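Local atomic coordinates of glycoside hydrolase family 43 (PDB entry 4QQS), a protein that hydrolyses O-glycosidic bonds as a thermostable family-43 glycosidase with alpha-L-arabinofuranosidase activity, consistent with a part in xylan breakdown. Residues V20-E24 and S25-L29; V76-Y79 and N80-F83; Q161-S164 and Q165-E169; L292-D296 and G297-V301; K245-K249 and G250-P254. All blocks are in the same frame, centred on the assembly; numbering follows the deposited sequence.

Interaction 1 of 5, residues V20-E24 and S25-L29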
# COMPACT_ATOMS: atom_id res chain seq x y z
N VAL A 20 -5.94 -4.69 -1.35
CA VAL A 20 -6.91 -5.77 -1.41
C VAL A 20 -6.64 -6.80 -0.35
O VAL A 20 -5.52 -7.30 -0.22
CB VAL A 20 -6.95 -6.44 -2.79
CG1 VAL A 20 -7.84 -7.68 -2.78
CG2 VAL A 20 -7.40 -5.44 -3.83
N LEU A 21 -7.70 -7.15 0.39
CA LEU A 21 -7.70 -8.28 1.29
C LEU A 21 -8.67 -9.34 0.79
O LEU A 21 -9.81 -9.06 0.46
CB LEU A 21 -8.12 -7.86 2.70
CG LEU A 21 -8.07 -8.99 3.73
CD1 LEU A 21 -6.64 -9.56 3.90
CD2 LEU A 21 -8.61 -8.51 5.05
N LYS A 22 -8.19 -10.57 0.71
CA LYS A 22 -9.04 -11.73 0.45
C LYS A 22 -9.50 -12.32 1.77
O LYS A 22 -8.68 -12.58 2.65
CB LYS A 22 -8.29 -12.78 -0.36
CG LYS A 22 -9.19 -13.91 -0.83
CD LYS A 22 -8.44 -14.96 -1.60
CE LYS A 22 -9.39 -16.03 -2.08
NZ LYS A 22 -8.69 -17.13 -2.81
N HIS A 23 -10.81 -12.51 1.92
CA HIS A 23 -11.37 -13.13 3.12
C HIS A 23 -12.60 -13.95 2.74
O HIS A 23 -13.52 -13.42 2.12
CB HIS A 23 -11.77 -12.08 4.16
CG HIS A 23 -12.06 -12.67 5.50
ND1 HIS A 23 -13.33 -12.82 6.02
CD2 HIS A 23 -11.22 -13.19 6.43
CE1 HIS A 23 -13.25 -13.38 7.21
NE2 HIS A 23 -11.98 -13.62 7.48
N GLU A 24 -12.61 -15.22 3.12
CA GLU A 24 -13.76 -16.11 2.90
C GLU A 24 -14.29 -16.02 1.47
O GLU A 24 -15.47 -15.82 1.23
CB GLU A 24 -14.84 -15.87 3.96
CG GLU A 24 -14.32 -16.22 5.36
CD GLU A 24 -15.36 -16.18 6.47
OE1 GLU A 24 -16.41 -15.52 6.29
OE2 GLU A 24 -15.11 -16.80 7.52
N SER A 25 -13.37 -16.14 0.53
CA SER A 25 -13.67 -16.25 -0.91
C SER A 25 -14.19 -14.95 -1.54
O SER A 25 -14.72 -14.96 -2.66
CB SER A 25 -14.64 -17.41 -1.18
OG SER A 25 -14.10 -18.64 -0.74
N ARG A 26 -14.01 -13.85 -0.84
CA ARG A 26 -14.36 -12.54 -1.37
C ARG A 26 -13.14 -11.64 -1.24
O ARG A 26 -12.29 -11.84 -0.37
CB ARG A 26 -15.53 -11.94 -0.60
CG ARG A 26 -16.76 -12.82 -0.49
CD ARG A 26 -17.37 -13.12 -1.82
NE ARG A 26 -17.72 -11.91 -2.57
CZ ARG A 26 -18.50 -11.90 -3.65
NH1 ARG A 26 -19.03 -13.03 -4.11
NH2 ARG A 26 -18.74 -10.75 -4.26
N TYR A 27 -13.07 -10.66 -2.12
CA TYR A 27 -12.01 -9.66 -2.12
C TYR A 27 -12.58 -8.31 -1.77
O TYR A 27 -13.63 -7.91 -2.27
CB TYR A 27 -11.35 -9.59 -3.49
CG TYR A 27 -10.69 -10.87 -3.91
CD1 TYR A 27 -11.39 -11.85 -4.59
CD2 TYR A 27 -9.36 -11.11 -3.61
CE1 TYR A 27 -10.79 -13.03 -4.98
CE2 TYR A 27 -8.73 -12.28 -4.00
CZ TYR A 27 -9.46 -13.25 -4.68
OH TYR A 27 -8.88 -14.43 -5.10
N TYR A 28 -11.83 -7.60 -0.93
CA TYR A 28 -12.21 -6.27 -0.46
C TYR A 28 -11.08 -5.31 -0.78
O TYR A 28 -9.95 -5.52 -0.35
CB TYR A 28 -12.49 -6.29 1.05
CG TYR A 28 -13.58 -7.27 1.37
CD1 TYR A 28 -14.91 -6.91 1.28
CD2 TYR A 28 -13.29 -8.59 1.71
CE1 TYR A 28 -15.92 -7.80 1.54
CE2 TYR A 28 -14.29 -9.51 1.97
CZ TYR A 28 -15.61 -9.11 1.89
OH TYR A 28 -16.61 -10.03 2.16
N LEU A 29 -11.40 -4.30 -1.58
CA LEU A 29 -10.47 -3.28 -1.98
C LEU A 29 -10.77 -2.01 -1.20
O LEU A 29 -11.89 -1.54 -1.20
CB LEU A 29 -10.64 -3.00 -3.47
CG LEU A 29 -10.08 -1.68 -4.03
CD1 LEU A 29 -8.61 -1.79 -4.06
CD2 LEU A 29 -10.62 -1.37 -5.40
O HOH W 1 -10.91 -19.13 -1.35
O HOH W 2 -15.95 -12.39 3.14
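Val20, Tyr28, Tyr27 and Lys22 each bury a similar, large share of this hairpin's contact. Strands 20-23 and 26-29 run antiparallel, their axes 156° apart, and a type I' turn from His23 to Arg26 joins them. Backbone bonds in both directions tie Leu21 to Tyr28 and His23 to Arg26. Val20, Lys22, Tyr27 and Leu29 share one face of the ribbon. There the extended Lys22 chain, its CG anti to the backbone N (chi1 -172°), runs over the Tyr27 ring, and Lys22 CG lies 4.0 Å from the ring centroid in a CH-pi contact. Val20 CG1 meets the edge of the same ring at Tyr27 CD2, 3.8 Å away, while Val20 CG2 turns to Leu29 CD1 at 3.9 Å. Tyr28 is on the other face with Leu21 and His23. Its ring presents an edge to two carbonyls of the partner strand, with Tyr28 CD2 3.7 Å from Leu21 O. A water in the ring plane donates to His23 O at 2.8 Å and is hydrogen-bonded to Tyr28 OH, holding the phenol beside the turn. The polar ends on the Tyr27 face reach past the hairpin: Tyr27 OH bonds to Val261 O, and Lys22 NZ to the carbonyls of Ser262 and Pro263. Strand 257-261 thus packs against this face, while strand 38-44 pairs with Tyr27 and Leu29 to continue the sheet.

Interaction 2 of 5, residues V76-Y79 and N80-F83; sequences VIFY and NNKF
Phe78 faces Phe83 as a non-hydrogen-bonded antiparallel pair with CA atoms 4.6 Å apart, and Tyr79 faces Lys82 as the hydrogen-bonded pair next to the turn. The two segments run 163° apart in a beta hairpin closed by a type I' turn from Tyr79 to Lys82, with Asn80 and Asn81 at its corners. Tyr79 N donates to Lys82 O at 2.9 Å in a nearly straight bond. The return bond, from Lys82 N to Tyr79 O, is longer at 3.2 Å. On one side of the ribbon, with chi1 at -176° carrying CG to the side away from the backbone N, the Phe78 ring swings across to the second strand and sets CD1 over a face of the Phe83 ring, 3.6 Å from Phe83 CZ. The ring planes are 52° apart, so the pair is oblique. The far edge of the Phe78 ring reaches the turn, where Phe78 CZ is 3.4 Å from Asn81 OD1. Val76 CG1 fills in at the edge of the Phe83 ring. On the other side, the Asn80 amide stacks over one face of Tyr79, its plane 30° from the ring, while Lys82 extends to a hydrogen bond with Ser102. Tyr79 OH is hydrogen-bonded to Gln165 O. An additional partner is a water at the outer end of the stacked pair, donating to Tyr79 OH at 3.1 Å and to Asn80 OD1 at 3.0 Å.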
# COMPACT_ATOMS: atom_id res chain seq x y z
N VAL A 76 -6.05 -3.19 5.50
CA VAL A 76 -6.87 -4.00 6.39
C VAL A 76 -6.34 -5.43 6.49
O VAL A 76 -6.14 -6.09 5.47
CB VAL A 76 -8.33 -4.01 5.89
CG1 VAL A 76 -9.20 -4.87 6.78
CG2 VAL A 76 -8.88 -2.60 5.81
N ILE A 77 -6.12 -5.88 7.72
CA ILE A 77 -5.73 -7.27 7.98
C ILE A 77 -6.81 -7.97 8.80
O ILE A 77 -7.59 -7.34 9.48
CB ILE A 77 -4.37 -7.38 8.72
CG1 ILE A 77 -4.43 -6.75 10.12
CG2 ILE A 77 -3.28 -6.74 7.88
CD1 ILE A 77 -3.18 -6.98 10.95
N PHE A 78 -6.84 -9.30 8.69
CA PHE A 78 -7.67 -10.14 9.54
C PHE A 78 -6.75 -10.77 10.58
O PHE A 78 -5.87 -11.56 10.23
CB PHE A 78 -8.38 -11.19 8.71
CG PHE A 78 -9.32 -12.04 9.50
CD1 PHE A 78 -10.51 -11.52 9.97
CD2 PHE A 78 -9.02 -13.37 9.77
CE1 PHE A 78 -11.37 -12.31 10.69
CE2 PHE A 78 -9.89 -14.15 10.49
CZ PHE A 78 -11.06 -13.62 10.95
N TYR A 79 -6.93 -10.38 11.84
CA TYR A 79 -5.98 -10.70 12.93
C TYR A 79 -6.79 -10.84 14.18
O TYR A 79 -7.64 -10.00 14.44
CB TYR A 79 -4.97 -9.55 13.08
CG TYR A 79 -3.93 -9.68 14.19
CD1 TYR A 79 -2.82 -10.52 14.04
CD2 TYR A 79 -4.02 -8.93 15.36
CE1 TYR A 79 -1.86 -10.61 15.02
CE2 TYR A 79 -3.06 -9.04 16.35
CZ TYR A 79 -1.98 -9.88 16.17
OH TYR A 79 -0.99 -9.98 17.14
N ASN A 80 -6.53 -11.89 14.95
CA ASN A 80 -7.28 -12.17 16.17
C ASN A 80 -8.79 -12.14 15.90
O ASN A 80 -9.57 -11.56 16.67
CB ASN A 80 -6.88 -11.20 17.27
CG ASN A 80 -5.49 -11.50 17.84
OD1 ASN A 80 -4.91 -12.56 17.61
ND2 ASN A 80 -4.97 -10.55 18.60
N ASN A 81 -9.18 -12.77 14.81
CA ASN A 81 -10.57 -12.99 14.47
C ASN A 81 -11.37 -11.70 14.27
O ASN A 81 -12.58 -11.70 14.45
CB ASN A 81 -11.26 -13.89 15.50
CG ASN A 81 -12.40 -14.68 14.92
OD1 ASN A 81 -12.37 -15.03 13.74
ND2 ASN A 81 -13.41 -14.96 15.73
N LYS A 82 -10.69 -10.62 13.90
CA LYS A 82 -11.40 -9.42 13.46
C LYS A 82 -10.56 -8.66 12.46
O LYS A 82 -9.46 -9.07 12.13
CB LYS A 82 -11.84 -8.52 14.62
CG LYS A 82 -10.76 -7.77 15.35
CD LYS A 82 -11.43 -6.94 16.45
CE LYS A 82 -10.49 -5.98 17.14
NZ LYS A 82 -11.21 -5.13 18.12
N PHE A 83 -11.12 -7.57 11.94
CA PHE A 83 -10.45 -6.76 10.93
C PHE A 83 -9.86 -5.52 11.56
O PHE A 83 -10.53 -4.82 12.30
CB PHE A 83 -11.41 -6.40 9.80
CG PHE A 83 -11.99 -7.61 9.13
CD1 PHE A 83 -13.12 -8.22 9.64
CD2 PHE A 83 -11.37 -8.17 8.04
CE1 PHE A 83 -13.63 -9.36 9.05
CE2 PHE A 83 -11.88 -9.31 7.44
CZ PHE A 83 -13.01 -9.90 7.95
O HOH W 3 -1.96 -12.70 18.24

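Interaction 3 of 5, residues Q161-S164 and Q165-E169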
# COMPACT_ATOMS: atom_id res chain seq x y z
N GLN A 161 9.03 -1.30 12.80
CA GLN A 161 9.11 -1.74 14.19
C GLN A 161 8.25 -2.97 14.39
O GLN A 161 7.18 -3.12 13.81
CB GLN A 161 8.64 -0.64 15.15
CG GLN A 161 9.64 0.50 15.25
CD GLN A 161 9.16 1.66 16.08
OE1 GLN A 161 8.59 2.62 15.55
NE2 GLN A 161 9.39 1.58 17.38
N GLU A 162 8.72 -3.85 15.26
CA GLU A 162 7.87 -4.91 15.79
C GLU A 162 6.78 -4.26 16.62
O GLU A 162 7.02 -3.24 17.28
CB GLU A 162 8.74 -5.82 16.63
CG GLU A 162 8.07 -7.06 17.15
CD GLU A 162 9.02 -7.95 17.92
OE1 GLU A 162 10.26 -7.82 17.75
OE2 GLU A 162 8.53 -8.78 18.71
N MET A 163 5.58 -4.84 16.59
CA MET A 163 4.49 -4.35 17.43
C MET A 163 4.24 -5.27 18.59
O MET A 163 4.59 -6.44 18.57
CB MET A 163 3.19 -4.22 16.65
CG MET A 163 3.33 -3.52 15.30
SD MET A 163 1.76 -3.25 14.48
CE MET A 163 1.22 -1.76 15.29
N SER A 164 3.59 -4.73 19.61
CA SER A 164 3.03 -5.55 20.65
C SER A 164 1.96 -6.45 20.04
O SER A 164 1.42 -6.18 18.95
CB SER A 164 2.42 -4.68 21.75
OG SER A 164 1.47 -3.79 21.19
N GLN A 165 1.63 -7.51 20.77
CA GLN A 165 0.64 -8.45 20.29
C GLN A 165 -0.73 -7.81 20.07
O GLN A 165 -1.46 -8.26 19.19
CB GLN A 165 0.50 -9.63 21.27
CG GLN A 165 1.68 -10.60 21.23
CD GLN A 165 1.71 -11.40 19.95
OE1 GLN A 165 0.71 -12.01 19.57
NE2 GLN A 165 2.85 -11.38 19.26
N ASP A 166 -1.05 -6.78 20.84
CA ASP A 166 -2.34 -6.10 20.70
C ASP A 166 -2.34 -4.97 19.65
O ASP A 166 -3.36 -4.31 19.46
CB ASP A 166 -2.87 -5.59 22.05
CG ASP A 166 -1.94 -4.60 22.76
OD1 ASP A 166 -1.01 -4.06 22.12
OD2 ASP A 166 -2.19 -4.34 23.96
N LEU A 167 -1.21 -4.81 18.97
CA LEU A 167 -1.02 -3.79 17.94
C LEU A 167 -1.04 -2.35 18.44
O LEU A 167 -1.07 -1.43 17.62
CB LEU A 167 -2.02 -3.96 16.79
CG LEU A 167 -2.19 -5.36 16.19
CD1 LEU A 167 -3.18 -5.33 15.04
CD2 LEU A 167 -0.86 -5.98 15.76
N LEU A 168 -1.01 -2.14 19.76
CA LEU A 168 -1.12 -0.78 20.31
C LEU A 168 0.22 -0.09 20.61
O LEU A 168 0.23 1.12 20.84
CB LEU A 168 -1.97 -0.80 21.58
CG LEU A 168 -3.36 -1.40 21.44
CD1 LEU A 168 -4.06 -1.40 22.79
CD2 LEU A 168 -4.20 -0.66 20.41
N GLU A 169 1.32 -0.85 20.62
CA GLU A 169 2.63 -0.29 20.91
C GLU A 169 3.58 -0.67 19.81
O GLU A 169 3.53 -1.81 19.31
CB GLU A 169 3.18 -0.83 22.23
CG GLU A 169 4.53 -0.19 22.66
CD GLU A 169 5.44 -1.10 23.49
OE1 GLU A 169 5.10 -2.27 23.76
OE2 GLU A 169 6.52 -0.61 23.89
O HOH W 4 4.81 -8.93 19.77
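Ser164 lies at the centre of the tight part of this contact, held by bonds from both its backbone and its hydroxyl. Ser164 N donates to Glu169 O at 2.9 Å, and Ser164 O accepts from Leu167 N at 3.0 Å. The hydroxyl lies between the backbone N and the carbonyl carbon (chi1 55°), which turns it into the bend. From there Ser164 OG donates to Asp166 OD1 at 2.7 Å and accepts from Glu169 N at 3.0 Å. Asp166 OD1 is a double acceptor: Leu168 N reaches it from the face of the carboxylate plane opposite to the serine hydroxyl, at 3.0 Å. The chain here leaves strand 153-162 through a type I turn from Ser164 to Leu167, and the bond from Leu168 N back to Asp166 makes an Asx turn that overlaps it. Two donors, one hydroxyl and one amide, thus hold this oxygen and keep the side chain folded back. Inward of the turn, Met163 SD lies 4.0 Å from Leu167 CD2, and the bend at the last torsion (chi3 83°) turns CE to 3.3 Å from Leu167 O, a buried carbonyl without a polar partner. Leu117 and Ile139 also touch Met163, and Pro137 and Leu100 touch Leu167. Asp166 and Glu169 are solvent-exposed residues, although Asp166 OD1 and the backbone of Glu169 are tied into the turn. Gln165 is the loose element: its bent side chain meets the preceding segment through a water, which accepts from Gln165 NE2 and donates to Met163 O at 2.8 Å.

Interaction 4 of 5, residues L292-D296 and G297-V301; sequences LYFED and GILKV
Leu299 CD1 is the main knob on the inner face of this contact, fitting between Leu292 and Phe294 of the opposite strand. It sits 3.6 Å from Leu292 CD1 and lies over a face of the Phe294 ring, 3.8 Å from the centroid and displaced toward the rim. Leu292 CD1 in turn enters the gap between Leu299 and Val301, meeting Val301 CG2 at 3.6 Å, so that the methyls of the two strands alternate. Phe294 CG is anti to its own carbonyl carbon (chi1 -66°), which leans the ring across toward Leu299. The ring is also stacked with His202 and meets Tyr207 edge-to-face. The frame for this packing is a beta hairpin: strands 292-295 and 298-301 cross at 144° and are joined by a type I' turn from Glu295 to Ile298. Paired backbone bonds link Tyr293 with Lys300 and Glu295 with Ile298, and at the turn Gly297 has the positive phi that suits a residue without a side chain. The outer face has another relief. Lys300 extends along the surface past Tyr293, its CB 3.9 Å from the ring centroid in a CH-pi contact; the aliphatic chain lies over the ring face, and its CD and CE run on toward Glu295 at the ring's edge. At its end Lys300 NZ forms a salt bridge with Glu295 OE1 at 2.9 Å, approaching from above the carboxylate plane, and that oxygen also lies in the plane of the Tyr293 ring. Tyr293 OH, beside the lysine chain, shares a water with Val301 O, to which the water donates at 3.0 Å.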
# COMPACT_ATOMS: atom_id res chain seq x y z
N LEU A 292 2.12 -11.78 -10.47
CA LEU A 292 3.34 -11.61 -9.71
C LEU A 292 3.90 -13.00 -9.43
O LEU A 292 3.14 -13.89 -9.05
CB LEU A 292 2.99 -10.93 -8.39
CG LEU A 292 4.13 -10.58 -7.45
CD1 LEU A 292 4.94 -9.42 -8.03
CD2 LEU A 292 3.61 -10.21 -6.09
N TYR A 293 5.20 -13.20 -9.60
CA TYR A 293 5.78 -14.53 -9.41
C TYR A 293 7.27 -14.41 -9.12
O TYR A 293 7.88 -13.39 -9.38
CB TYR A 293 5.54 -15.41 -10.65
CG TYR A 293 6.20 -14.89 -11.91
CD1 TYR A 293 5.63 -13.87 -12.65
CD2 TYR A 293 7.39 -15.45 -12.39
CE1 TYR A 293 6.22 -13.40 -13.81
CE2 TYR A 293 7.98 -15.00 -13.56
CZ TYR A 293 7.39 -13.97 -14.27
OH TYR A 293 7.97 -13.49 -15.43
N PHE A 294 7.83 -15.49 -8.60
CA PHE A 294 9.26 -15.60 -8.36
C PHE A 294 9.89 -16.53 -9.39
O PHE A 294 9.34 -17.58 -9.73
CB PHE A 294 9.51 -16.15 -6.96
CG PHE A 294 9.07 -15.23 -5.84
CD1 PHE A 294 7.77 -15.26 -5.34
CD2 PHE A 294 9.97 -14.35 -5.27
CE1 PHE A 294 7.39 -14.42 -4.30
CE2 PHE A 294 9.58 -13.52 -4.22
CZ PHE A 294 8.30 -13.55 -3.75
N GLU A 295 11.08 -16.16 -9.85
CA GLU A 295 11.86 -16.99 -10.77
C GLU A 295 13.33 -16.73 -10.49
O GLU A 295 13.76 -15.59 -10.49
CB GLU A 295 11.50 -16.67 -12.22
CG GLU A 295 12.29 -17.44 -13.26
CD GLU A 295 11.75 -17.27 -14.67
OE1 GLU A 295 11.42 -16.12 -15.04
OE2 GLU A 295 11.65 -18.29 -15.39
N ASP A 296 14.09 -17.79 -10.23
CA ASP A 296 15.49 -17.66 -9.85
C ASP A 296 15.71 -16.70 -8.67
O ASP A 296 16.71 -15.99 -8.60
CB ASP A 296 16.34 -17.20 -11.04
CG ASP A 296 16.28 -18.16 -12.21
OD1 ASP A 296 16.45 -19.38 -12.00
OD2 ASP A 296 16.05 -17.69 -13.34
N GLY A 297 14.76 -16.67 -7.73
CA GLY A 297 14.90 -15.82 -6.55
C GLY A 297 14.61 -14.35 -6.80
O GLY A 297 14.87 -13.50 -5.95
N ILE A 298 14.12 -14.05 -7.99
CA ILE A 298 13.80 -12.69 -8.38
C ILE A 298 12.28 -12.57 -8.40
O ILE A 298 11.59 -13.44 -8.92
CB ILE A 298 14.40 -12.37 -9.77
CG1 ILE A 298 15.92 -12.48 -9.73
CG2 ILE A 298 13.95 -11.00 -10.25
CD1 ILE A 298 16.57 -12.37 -11.08
N LEU A 299 11.77 -11.49 -7.81
CA LEU A 299 10.37 -11.16 -7.86
C LEU A 299 10.06 -10.42 -9.16
O LEU A 299 10.73 -9.43 -9.48
CB LEU A 299 10.01 -10.33 -6.63
CG LEU A 299 8.55 -9.93 -6.47
CD1 LEU A 299 7.64 -11.16 -6.43
CD2 LEU A 299 8.38 -9.10 -5.19
N LYS A 300 9.08 -10.91 -9.91
CA LYS A 300 8.76 -10.42 -11.25
C LYS A 300 7.27 -10.16 -11.40
O LYS A 300 6.44 -10.81 -10.75
CB LYS A 300 9.20 -11.44 -12.31
CG LYS A 300 10.67 -11.81 -12.23
CD LYS A 300 11.10 -12.70 -13.39
CE LYS A 300 12.57 -13.06 -13.32
NZ LYS A 300 13.02 -13.80 -14.53
N VAL A 301 6.94 -9.22 -12.28
CA VAL A 301 5.57 -8.95 -12.66
C VAL A 301 5.43 -9.16 -14.16
O VAL A 301 6.26 -8.67 -14.94
CB VAL A 301 5.13 -7.50 -12.32
CG1 VAL A 301 3.68 -7.28 -12.74
CG2 VAL A 301 5.31 -7.23 -10.86
O HOH W 5 8.05 -10.82 -16.09

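Interaction 5 of 5, residues K245-K249 and G250-P254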
# COMPACT_ATOMS: atom_id res chain seq x y z
N LYS A 245 6.38 2.28 -16.06
CA LYS A 245 5.48 2.78 -17.07
C LYS A 245 5.65 2.12 -18.44
O LYS A 245 6.72 1.60 -18.80
CB LYS A 245 5.69 4.30 -17.22
CG LYS A 245 7.04 4.65 -17.82
CD LYS A 245 7.35 6.13 -17.79
CE LYS A 245 8.68 6.41 -18.50
NZ LYS A 245 9.07 7.82 -18.42
N ARG A 246 4.57 2.17 -19.20
CA ARG A 246 4.57 1.85 -20.62
C ARG A 246 3.69 2.91 -21.29
O ARG A 246 2.50 2.73 -21.52
CB ARG A 246 4.03 0.44 -20.90
CG ARG A 246 5.01 -0.69 -20.52
CD ARG A 246 6.29 -0.67 -21.35
NE ARG A 246 6.00 -0.78 -22.77
CZ ARG A 246 5.74 -1.93 -23.40
NH1 ARG A 246 5.80 -3.09 -22.76
NH2 ARG A 246 5.44 -1.90 -24.68
N MET A 247 4.29 4.06 -21.56
CA MET A 247 3.52 5.17 -22.09
C MET A 247 2.98 4.84 -23.49
O MET A 247 1.95 5.37 -23.89
CB MET A 247 4.38 6.44 -22.08
CG MET A 247 4.83 6.83 -20.68
SD MET A 247 3.47 7.22 -19.55
CE MET A 247 2.97 8.83 -20.17
N ASP A 248 3.64 3.91 -24.19
CA ASP A 248 3.17 3.45 -25.49
C ASP A 248 1.87 2.65 -25.40
O ASP A 248 1.21 2.41 -26.41
CB ASP A 248 4.27 2.67 -26.24
CG ASP A 248 4.88 1.52 -25.41
OD1 ASP A 248 4.96 1.60 -24.16
OD2 ASP A 248 5.34 0.55 -26.05
N LYS A 249 1.50 2.26 -24.19
CA LYS A 249 0.24 1.58 -23.91
C LYS A 249 -0.71 2.43 -23.05
O LYS A 249 -1.74 1.93 -22.60
CB LYS A 249 0.52 0.25 -23.19
CG LYS A 249 1.32 -0.78 -23.98
CD LYS A 249 1.44 -2.08 -23.18
CE LYS A 249 2.05 -3.22 -23.97
NZ LYS A 249 2.04 -4.46 -23.14
N GLY A 250 -0.37 3.69 -22.79
CA GLY A 250 -1.19 4.53 -21.93
C GLY A 250 -1.09 4.18 -20.46
O GLY A 250 -2.02 4.48 -19.70
N ILE A 251 0.03 3.59 -20.06
CA ILE A 251 0.24 3.14 -18.69
C ILE A 251 1.29 4.03 -18.03
O ILE A 251 2.47 3.93 -18.32
CB ILE A 251 0.67 1.67 -18.64
CG1 ILE A 251 -0.34 0.76 -19.36
CG2 ILE A 251 0.83 1.23 -17.19
CD1 ILE A 251 0.19 -0.65 -19.56
N SER A 252 0.84 4.87 -17.10
CA SER A 252 1.67 5.88 -16.45
C SER A 252 1.71 5.68 -14.94
O SER A 252 0.68 5.49 -14.30
CB SER A 252 1.07 7.26 -16.75
OG SER A 252 1.79 8.29 -16.11
N GLY A 253 2.91 5.72 -14.38
CA GLY A 253 3.07 5.74 -12.94
C GLY A 253 2.52 4.57 -12.13
O GLY A 253 1.84 4.78 -11.14
N PRO A 254 2.84 3.32 -12.52
CA PRO A 254 2.33 2.19 -11.73
C PRO A 254 2.89 2.20 -10.32
O PRO A 254 4.10 2.27 -10.13
CB PRO A 254 2.79 0.97 -12.51
CG PRO A 254 4.00 1.44 -13.25
CD PRO A 254 3.76 2.88 -13.58
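Arg246 and Ile251 are joined by two backbone hydrogen bonds: Arg246 N donates to Ile251 O at 2.9 Å, and Ile251 N to Arg246 O at 3.0 Å. Arg246 O also takes the N-H of Lys249, from the face of its carbonyl plane opposite to Ile251 N. Gly250 N adds a bond to Met247 O at 3.1 Å, closing the 3-10 turn of residues 247-249. Gly250 and Ile251 together face Arg246, a G1 beta bulge whose first residue has the positive phi that favours glycine. Among charged groups, the Arg246 side chain doubles back at chi2 and chi3 and grips Asp248 side-on. Its NE bonds to Asp248 OD1, and Arg246 NH2 meets Asp248 OD2 at 2.8 Å in the guanidinium plane, with a straight N-H. Lys245 NZ pairs instead with Asp219. The remaining contacts are van der Waals: Ile251 CD1 lies alongside the Lys249 chain, 3.8 Å from Lys249 CB, and Met247 bends so that its SD rests 3.7 Å from Ser252 CB. Pro254 CD packs 3.7 Å from Lys245 N, and its ring also touches Tyr272 and Thr274 on strand 268-275.

Interactions 1, 2 and 3 form a chain of touching turns on the five-bladed propeller. His23 of interaction 1 meets both phenylalanines of interaction 2, with His23 NE2 to Phe78 CE1 and His23 ND1 to Phe83 CZ each 3.5 Å. Tyr79 OH then probably bonds to Gln165 O of interaction 3 at 2.7 Å. Interactions 4 and 5 touch neither these nor each other, their nearest atoms being about 8 Å apart. Interactions 1 and 5 come nearest the predicted catalytic residues: the Leu29 side chain is about 8 Å from that of Asp17, and Gly253 about 10 Å from that of Glu195. The sodium ligands Glu75 and His256 closely flank interactions 2 and 5 in sequence.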